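Local atomic coordinates of multiple antibiotic resistance protein MarR (Escherichia coli, PDB entry 1JGS), a protein that represses transcription of the marRAB operon by binding the marO operator, and so controls genes for antibiotic resistance and oxidative stress. Residues A[51-54]-A[55-58]; A[66-69]-A[70-74]. All coordinates share one frame; numbering follows the deposited sequence.

Contact 1: A[51-54]-A[55-58]; sequences PVEL and KKVL. With SAL (2-hydroxybenzoic acid), chain B.
Leu54 and Leu58 lie side by side one turn apart on helix 51-58, pointing the same way. Leu54 can be followed outward atom by atom. Its CB leaves the helix beside its own peptide, and the contacts begin at the next atom. CG, swung opposite the backbone N (chi1 -180°), comes beside the tip of the second leucine, 3.8 Å from Leu58 CD1. Of the two methyls, CD1 does the touching: Leu54 CD1 meets Leu58 CD1 at 3.7 Å and also reaches Leu58 CG. In return, Leu58 leans its CG over the carbonyl of Leu54, 3.4 Å from Leu54 O, so that this oxygen is covered by apolar carbon on one flank while it accepts the amide of Leu58.

Four successive i to i+4 bonds carry the backbone, from Lys55 N to Pro51 O through to Leu58 N to Leu54 O. On the outer face Glu53 and Lys56 are neighbours without a salt bridge: Glu53 OE1 stops 6.1 Å from Lys56 NZ, and its near partner is the aliphatic CD of that lysine. At the first turn, Pro51 and Val52 border a bound salicylate. Pro51 lays CB and CG over the flat face of its ring, with Pro51 CB 3.5 Å from ligand atom C2, whereas Val52 CG2 is displaced outward beyond the rim near C4.

Thr50 OG1 accepts the amide of Glu53 at the N-terminal end, and Lys55 NZ reaches forward to Val60 O just past the C-terminal end. Leu54 packs on Ser42 and Ile43 of helix 34-46, where Leu58 touches Val39 and Ser42; toward helix 62-74, Lys55 lies on Leu62 and Leu65, and Leu58 also meets Leu65.

Contact 2: A[66-69]-A[70-74]; sequences TRML and DRLVC. With SAL (2-hydroxybenzoic acid), chain B; SAL (2-hydroxybenzoic acid), chain C.
Met68 and Leu72 make the apolar side-chain contact of this turn of helix 62-74, the thioether lying at an angle to the leucine with Met68 SD 3.9 Å from Leu72 CD1. Bends at chi2 (69°) and chi3 (90°) fold the methionine tip toward one of two bound salicylates, so that Met68 CE stands 3.6 Å from ring carbon C1 of that ligand. Both side chains rest on Val39 of helix 34-46. Leu69 leaves the helix on another side, where Leu69 CD1 lies 3.9 Å from carboxylate oxygen O2' of the other salicylate, the one that also touches Pro51. Val73 CG2 makes a close van der Waals approach to Leu69 O, at 3.2 Å.

Among polar contacts, the phenolic O2 of the salicylate beside Pro51 donates a hydrogen bond to Thr66 OG1, 2.9 Å away. The threonine hydroxyl is also hydrogen-bonded to Leu62 O one turn back, which helps to fix its rotation. Backbone bonds join Asp70, Arg71, Leu72 and Val73 to the residues four before them.

The charged groups look outward: Arg67 NH2 forms a salt bridge with Asp61 of the second subunit, and Asp70 OD1 has a long, weak ion pair with Arg80 of strand 78-82.

Helix 62-74 follows helix 51-58 as the recognition helix of the winged helix-turn-helix fold of MarR proteins. Two salicylate sites thus border the element expected to enter the DNA major groove.

From the N terminus, the chain passes helices 8-27 and 34-46 before reaching contact 1 in helix 51-58; a short turn then leads to contact 2 in helix 62-74. Each contact lies within a single helix and spans little more than two turns, so they stand in series, neither nesting nor crossing. Their centres are 14 Å apart, yet the helices touch: Pro51 CB meets Leu69 CD1 at 3.9 Å, and Leu54 CD2 meets Leu69 CD2 at 4.1 Å. One salicylate touches both segments 51-54 and 66-69. Helices 51-58 and 62-74 form the helix-turn-helix; helix 34-46 packs against both and completes the three-helix core of the winged-helix domain, with strands 78-82 and 90-94 as its wing.

Contact 1: A[51-54]-A[55-58]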
ATOM      1  N   PRO A  51      17.093  -6.302  -8.185  1.00 37.02           N
ATOM      2  CA  PRO A  51      15.957  -5.474  -8.583  1.00 37.02           C
ATOM      3  C   PRO A  51      14.660  -6.282  -8.623  1.00 37.02           C
ATOM      4  O   PRO A  51      13.606  -5.812  -8.160  1.00 37.02           O
ATOM      5  CB  PRO A  51      16.383  -4.954  -9.944  1.00 39.03           C
ATOM      6  CG  PRO A  51      17.868  -4.810  -9.780  1.00 39.03           C
ATOM      7  CD  PRO A  51      18.235  -6.106  -9.095  1.00 39.03           C
ATOM      8  N   VAL A  52      14.734  -7.506  -9.143  1.00 50.69           N
ATOM      9  CA  VAL A  52      13.547  -8.352  -9.219  1.00 50.69           C
ATOM     10  C   VAL A  52      12.998  -8.692  -7.834  1.00 50.69           C
ATOM     11  O   VAL A  52      11.787  -8.652  -7.619  1.00 50.69           O
ATOM     12  CB  VAL A  52      13.836  -9.645  -9.974  1.00 56.43           C
ATOM     13  CG1 VAL A  52      12.575 -10.484 -10.038  1.00 56.43           C
ATOM     14  CG2 VAL A  52      14.347  -9.324 -11.378  1.00 56.43           C
ATOM     15  N   GLU A  53      13.882  -9.030  -6.896  1.00 44.74           N
ATOM     16  CA  GLU A  53      13.448  -9.335  -5.534  1.00 44.74           C
ATOM     17  C   GLU A  53      12.815  -8.058  -4.971  1.00 44.74           C
ATOM     18  O   GLU A  53      11.781  -8.092  -4.301  1.00 44.74           O
ATOM     19  CB  GLU A  53      14.645  -9.744  -4.672  1.00 89.17           C
ATOM     20  CG  GLU A  53      14.300 -10.124  -3.235  1.00 89.17           C
ATOM     21  CD  GLU A  53      13.713 -11.520  -3.110  1.00 89.17           C
ATOM     22  OE1 GLU A  53      12.645 -11.779  -3.705  1.00 89.17           O
ATOM     23  OE2 GLU A  53      14.323 -12.359  -2.413  1.00 89.17           O
ATOM     24  N   LEU A  54      13.447  -6.923  -5.254  1.00 41.66           N
ATOM     25  CA  LEU A  54      12.937  -5.642  -4.790  1.00 41.66           C
ATOM     26  C   LEU A  54      11.571  -5.392  -5.441  1.00 41.66           C
ATOM     27  O   LEU A  54      10.653  -4.839  -4.826  1.00 41.66           O
ATOM     28  CB  LEU A  54      13.925  -4.531  -5.168  1.00 44.47           C
ATOM     29  CG  LEU A  54      13.577  -3.097  -4.764  1.00 44.47           C
ATOM     30  CD1 LEU A  54      13.326  -3.010  -3.266  1.00 44.47           C
ATOM     31  CD2 LEU A  54      14.727  -2.187  -5.177  1.00 44.47           C
ATOM     32  N   LYS A  55      11.450  -5.814  -6.694  1.00 54.28           N
ATOM     33  CA  LYS A  55      10.212  -5.662  -7.449  1.00 54.28           C
ATOM     34  C   LYS A  55       9.083  -6.415  -6.735  1.00 54.28           C
ATOM     35  O   LYS A  55       7.953  -5.930  -6.637  1.00 54.28           O
ATOM     36  CB  LYS A  55      10.410  -6.221  -8.869  1.00 53.54           C
ATOM     37  CG  LYS A  55       9.192  -6.109  -9.776  1.00 53.54           C
ATOM     38  CD  LYS A  55       8.982  -7.397 -10.566  1.00 53.54           C
ATOM     39  CE  LYS A  55       7.653  -7.383 -11.337  1.00 53.54           C
ATOM     40  NZ  LYS A  55       6.433  -7.185 -10.467  1.00 53.54           N
ATOM     41  N   LYS A  56       9.406  -7.601  -6.231  1.00 55.89           N
ATOM     42  CA  LYS A  56       8.436  -8.435  -5.529  1.00 55.89           C
ATOM     43  C   LYS A  56       8.073  -7.856  -4.172  1.00 55.89           C
ATOM     44  O   LYS A  56       6.909  -7.868  -3.777  1.00 55.89           O
ATOM     45  CB  LYS A  56       8.988  -9.851  -5.324  1.00 90.82           C
ATOM     46  CG  LYS A  56       9.240 -10.633  -6.602  1.00 90.82           C
ATOM     47  CD  LYS A  56       9.644 -12.078  -6.294  1.00 90.82           C
ATOM     48  CE  LYS A  56       8.511 -12.860  -5.628  1.00 90.82           C
ATOM     49  NZ  LYS A  56       7.317 -12.998  -6.518  1.00 90.82           N
ATOM     50  N   VAL A  57       9.074  -7.356  -3.454  1.00 51.21           N
ATOM     51  CA  VAL A  57       8.843  -6.788  -2.132  1.00 51.21           C
ATOM     52  C   VAL A  57       7.985  -5.532  -2.165  1.00 51.21           C
ATOM     53  O   VAL A  57       7.212  -5.283  -1.249  1.00 51.21           O
ATOM     54  CB  VAL A  57      10.163  -6.427  -1.451  1.00 72.29           C
ATOM     55  CG1 VAL A  57       9.888  -5.818  -0.087  1.00 72.29           C
ATOM     56  CG2 VAL A  57      11.032  -7.665  -1.331  1.00 72.29           C
ATOM     57  N   LEU A  58       8.134  -4.735  -3.217  1.00 55.82           N
ATOM     58  CA  LEU A  58       7.385  -3.493  -3.339  1.00 55.82           C
ATOM     59  C   LEU A  58       6.038  -3.659  -4.041  1.00 55.82           C
ATOM     60  O   LEU A  58       5.160  -2.806  -3.892  1.00 55.82           O
ATOM     61  CB  LEU A  58       8.224  -2.460  -4.098  1.00 42.64           C
ATOM     62  CG  LEU A  58       9.489  -1.915  -3.423  1.00 42.64           C
ATOM     63  CD1 LEU A  58      10.313  -1.152  -4.454  1.00 42.64           C
ATOM     64  CD2 LEU A  58       9.110  -1.012  -2.237  1.00 42.64           C
TER
HETATM   65  C1' SAL B 256      18.121  -3.098 -13.215  1.00 44.77           C
HETATM   66  O1' SAL B 256      19.438  -3.256 -13.263  1.00 44.77           O
HETATM   67  O2' SAL B 256      17.621  -1.974 -13.060  1.00 44.77           O
HETATM   68  C1  SAL B 256      17.304  -4.322 -13.354  1.00 44.77           C
HETATM   69  C2  SAL B 256      15.852  -4.239 -13.310  1.00 44.77           C
HETATM   70  C3  SAL B 256      15.045  -5.395 -13.437  1.00 44.77           C
HETATM   71  C4  SAL B 256      15.621  -6.652 -13.608  1.00 44.77           C
HETATM   72  C5  SAL B 256      17.195  -6.770 -13.663  1.00 44.77           C
HETATM   73  C6  SAL B 256      17.940  -5.603 -13.532  1.00 44.77           C
HETATM   74  O2  SAL B 256      15.192  -3.062 -13.145  1.00 44.77           O

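Contact 2: A[66-69]-A[70-74]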
ATOM      1  N   THR A  66      12.750   0.161 -12.691  1.00 33.18           N
ATOM      2  CA  THR A  66      13.960   0.384 -13.463  1.00 33.18           C
ATOM      3  C   THR A  66      14.233   1.864 -13.606  1.00 33.18           C
ATOM      4  O   THR A  66      15.356   2.320 -13.383  1.00 33.18           O
ATOM      5  CB  THR A  66      13.831  -0.216 -14.884  1.00 64.50           C
ATOM      6  OG1 THR A  66      13.299  -1.544 -14.801  1.00 64.50           O
ATOM      7  CG2 THR A  66      15.193  -0.266 -15.567  1.00 64.50           C
ATOM      8  N   ARG A  67      13.208   2.617 -13.999  1.00 32.09           N
ATOM      9  CA  ARG A  67      13.363   4.061 -14.156  1.00 32.09           C
ATOM     10  C   ARG A  67      13.638   4.639 -12.781  1.00 32.09           C
ATOM     11  O   ARG A  67      14.461   5.524 -12.627  1.00 32.09           O
ATOM     12  CB  ARG A  67      12.091   4.700 -14.746  1.00 47.77           C
ATOM     13  CG  ARG A  67      11.731   4.211 -16.141  1.00 47.77           C
ATOM     14  CD  ARG A  67      10.832   5.204 -16.880  1.00 47.77           C
ATOM     15  NE  ARG A  67       9.585   5.490 -16.174  1.00 47.77           N
ATOM     16  CZ  ARG A  67       8.564   4.643 -16.079  1.00 47.77           C
ATOM     17  NH1 ARG A  67       8.626   3.443 -16.647  1.00 47.77           N
ATOM     18  NH2 ARG A  67       7.472   4.996 -15.416  1.00 47.77           N
ATOM     19  N   MET A  68      12.936   4.120 -11.783  1.00 37.17           N
ATOM     20  CA  MET A  68      13.104   4.562 -10.401  1.00 37.17           C
ATOM     21  C   MET A  68      14.550   4.341  -9.935  1.00 37.17           C
ATOM     22  O   MET A  68      15.183   5.239  -9.366  1.00 37.17           O
ATOM     23  CB  MET A  68      12.155   3.776  -9.486  1.00 41.38           C
ATOM     24  CG  MET A  68      12.485   3.876  -8.003  1.00 41.38           C
ATOM     25  SD  MET A  68      12.193   5.513  -7.354  1.00 41.38           S
ATOM     26  CE  MET A  68      10.448   5.325  -6.822  1.00 41.38           C
ATOM     27  N   LEU A  69      15.067   3.140 -10.173  1.00 30.84           N
ATOM     28  CA  LEU A  69      16.425   2.839  -9.751  1.00 30.84           C
ATOM     29  C   LEU A  69      17.421   3.763 -10.461  1.00 30.84           C
ATOM     30  O   LEU A  69      18.382   4.246  -9.844  1.00 30.84           O
ATOM     31  CB  LEU A  69      16.734   1.360 -10.000  1.00 25.28           C
ATOM     32  CG  LEU A  69      16.021   0.363  -9.057  1.00 25.28           C
ATOM     33  CD1 LEU A  69      16.337  -1.069  -9.474  1.00 25.28           C
ATOM     34  CD2 LEU A  69      16.502   0.562  -7.616  1.00 25.28           C
ATOM     35  N   ASP A  70      17.173   4.042 -11.743  1.00 31.28           N
ATOM     36  CA  ASP A  70      18.061   4.926 -12.497  1.00 31.28           C
ATOM     37  C   ASP A  70      17.981   6.333 -11.923  1.00 31.28           C
ATOM     38  O   ASP A  70      18.997   7.000 -11.789  1.00 31.28           O
ATOM     39  CB  ASP A  70      17.697   4.958 -13.986  1.00 35.21           C
ATOM     40  CG  ASP A  70      18.332   3.810 -14.784  1.00 35.21           C
ATOM     41  OD1 ASP A  70      19.158   3.041 -14.232  1.00 35.21           O
ATOM     42  OD2 ASP A  70      18.004   3.688 -15.984  1.00 35.21           O
ATOM     43  N   ARG A  71      16.785   6.801 -11.587  1.00 31.46           N
ATOM     44  CA  ARG A  71      16.681   8.137 -11.014  1.00 31.46           C
ATOM     45  C   ARG A  71      17.452   8.173  -9.692  1.00 31.46           C
ATOM     46  O   ARG A  71      18.155   9.136  -9.399  1.00 31.46           O
ATOM     47  CB  ARG A  71      15.216   8.521 -10.771  1.00 37.99           C
ATOM     48  CG  ARG A  71      15.006   9.858 -10.058  1.00 37.99           C
ATOM     49  CD  ARG A  71      15.758  11.002 -10.751  1.00 37.99           C
ATOM     50  NE  ARG A  71      15.350  11.206 -12.145  1.00 37.99           N
ATOM     51  CZ  ARG A  71      14.185  11.729 -12.519  1.00 37.99           C
ATOM     52  NH1 ARG A  71      13.299  12.103 -11.601  1.00 37.99           N
ATOM     53  NH2 ARG A  71      13.907  11.891 -13.807  1.00 37.99           N
ATOM     54  N   LEU A  72      17.327   7.122  -8.891  1.00 29.78           N
ATOM     55  CA  LEU A  72      18.023   7.097  -7.599  1.00 29.78           C
ATOM     56  C   LEU A  72      19.543   7.102  -7.769  1.00 29.78           C
ATOM     57  O   LEU A  72      20.261   7.691  -6.960  1.00 29.78           O
ATOM     58  CB  LEU A  72      17.560   5.889  -6.776  1.00 25.32           C
ATOM     59  CG  LEU A  72      16.118   6.049  -6.259  1.00 25.32           C
ATOM     60  CD1 LEU A  72      15.593   4.789  -5.608  1.00 25.32           C
ATOM     61  CD2 LEU A  72      16.103   7.207  -5.290  1.00 25.32           C
ATOM     62  N   VAL A  73      20.039   6.449  -8.818  1.00 31.60           N
ATOM     63  CA  VAL A  73      21.481   6.446  -9.067  1.00 31.60           C
ATOM     64  C   VAL A  73      21.885   7.864  -9.457  1.00 31.60           C
ATOM     65  O   VAL A  73      22.902   8.359  -8.983  1.00 31.60           O
ATOM     66  CB  VAL A  73      21.859   5.464 -10.195  1.00 28.89           C
ATOM     67  CG1 VAL A  73      23.327   5.600 -10.556  1.00 28.89           C
ATOM     68  CG2 VAL A  73      21.548   4.035  -9.740  1.00 28.89           C
ATOM     69  N   CYS A  74      21.075   8.528 -10.292  1.00 35.75           N
ATOM     70  CA  CYS A  74      21.359   9.912 -10.703  1.00 35.75           C
ATOM     71  C   CYS A  74      21.438  10.829  -9.487  1.00 35.75           C
ATOM     72  O   CYS A  74      22.172  11.820  -9.486  1.00 35.75           O
ATOM     73  CB  CYS A  74      20.273  10.462 -11.631  1.00 46.08           C
ATOM     74  SG  CYS A  74      20.402   9.987 -13.351  1.00 46.08           S
TER
HETATM   75  C1' SAL B 256      18.121  -3.098 -13.215  1.00 44.77           C
HETATM   76  O1' SAL B 256      19.438  -3.256 -13.263  1.00 44.77           O
HETATM   77  O2' SAL B 256      17.621  -1.974 -13.060  1.00 44.77           O
HETATM   78  C1  SAL B 256      17.304  -4.322 -13.354  1.00 44.77           C
HETATM   79  C2  SAL B 256      15.852  -4.239 -13.310  1.00 44.77           C
HETATM   80  C3  SAL B 256      15.045  -5.395 -13.437  1.00 44.77           C
HETATM   81  C4  SAL B 256      15.621  -6.652 -13.608  1.00 44.77           C
HETATM   82  C5  SAL B 256      17.195  -6.770 -13.663  1.00 44.77           C
HETATM   83  C6  SAL B 256      17.940  -5.603 -13.532  1.00 44.77           C
HETATM   84  O2  SAL B 256      15.192  -3.062 -13.145  1.00 44.77           O
HETATM   85  C1' SAL C 257      10.576   8.281  -9.624  1.00 42.17           C
HETATM   86  O1' SAL C 257      11.142   9.274  -8.950  1.00 42.17           O
HETATM   87  O2' SAL C 257      11.150   7.750 -10.617  1.00 42.17           O
HETATM   88  C1  SAL C 257       9.249   7.856  -9.128  1.00 42.17           C
HETATM   89  C2  SAL C 257       8.525   6.764  -9.787  1.00 42.17           C
HETATM   90  C3  SAL C 257       7.242   6.345  -9.318  1.00 42.17           C
HETATM   91  C4  SAL C 257       6.640   6.972  -8.214  1.00 42.17           C
HETATM   92  C5  SAL C 257       7.420   8.160  -7.496  1.00 42.17           C
HETATM   93  C6  SAL C 257       8.668   8.519  -7.996  1.00 42.17           C
HETATM   94  O2  SAL C 257       9.027   6.089 -10.877  1.00 42.17           O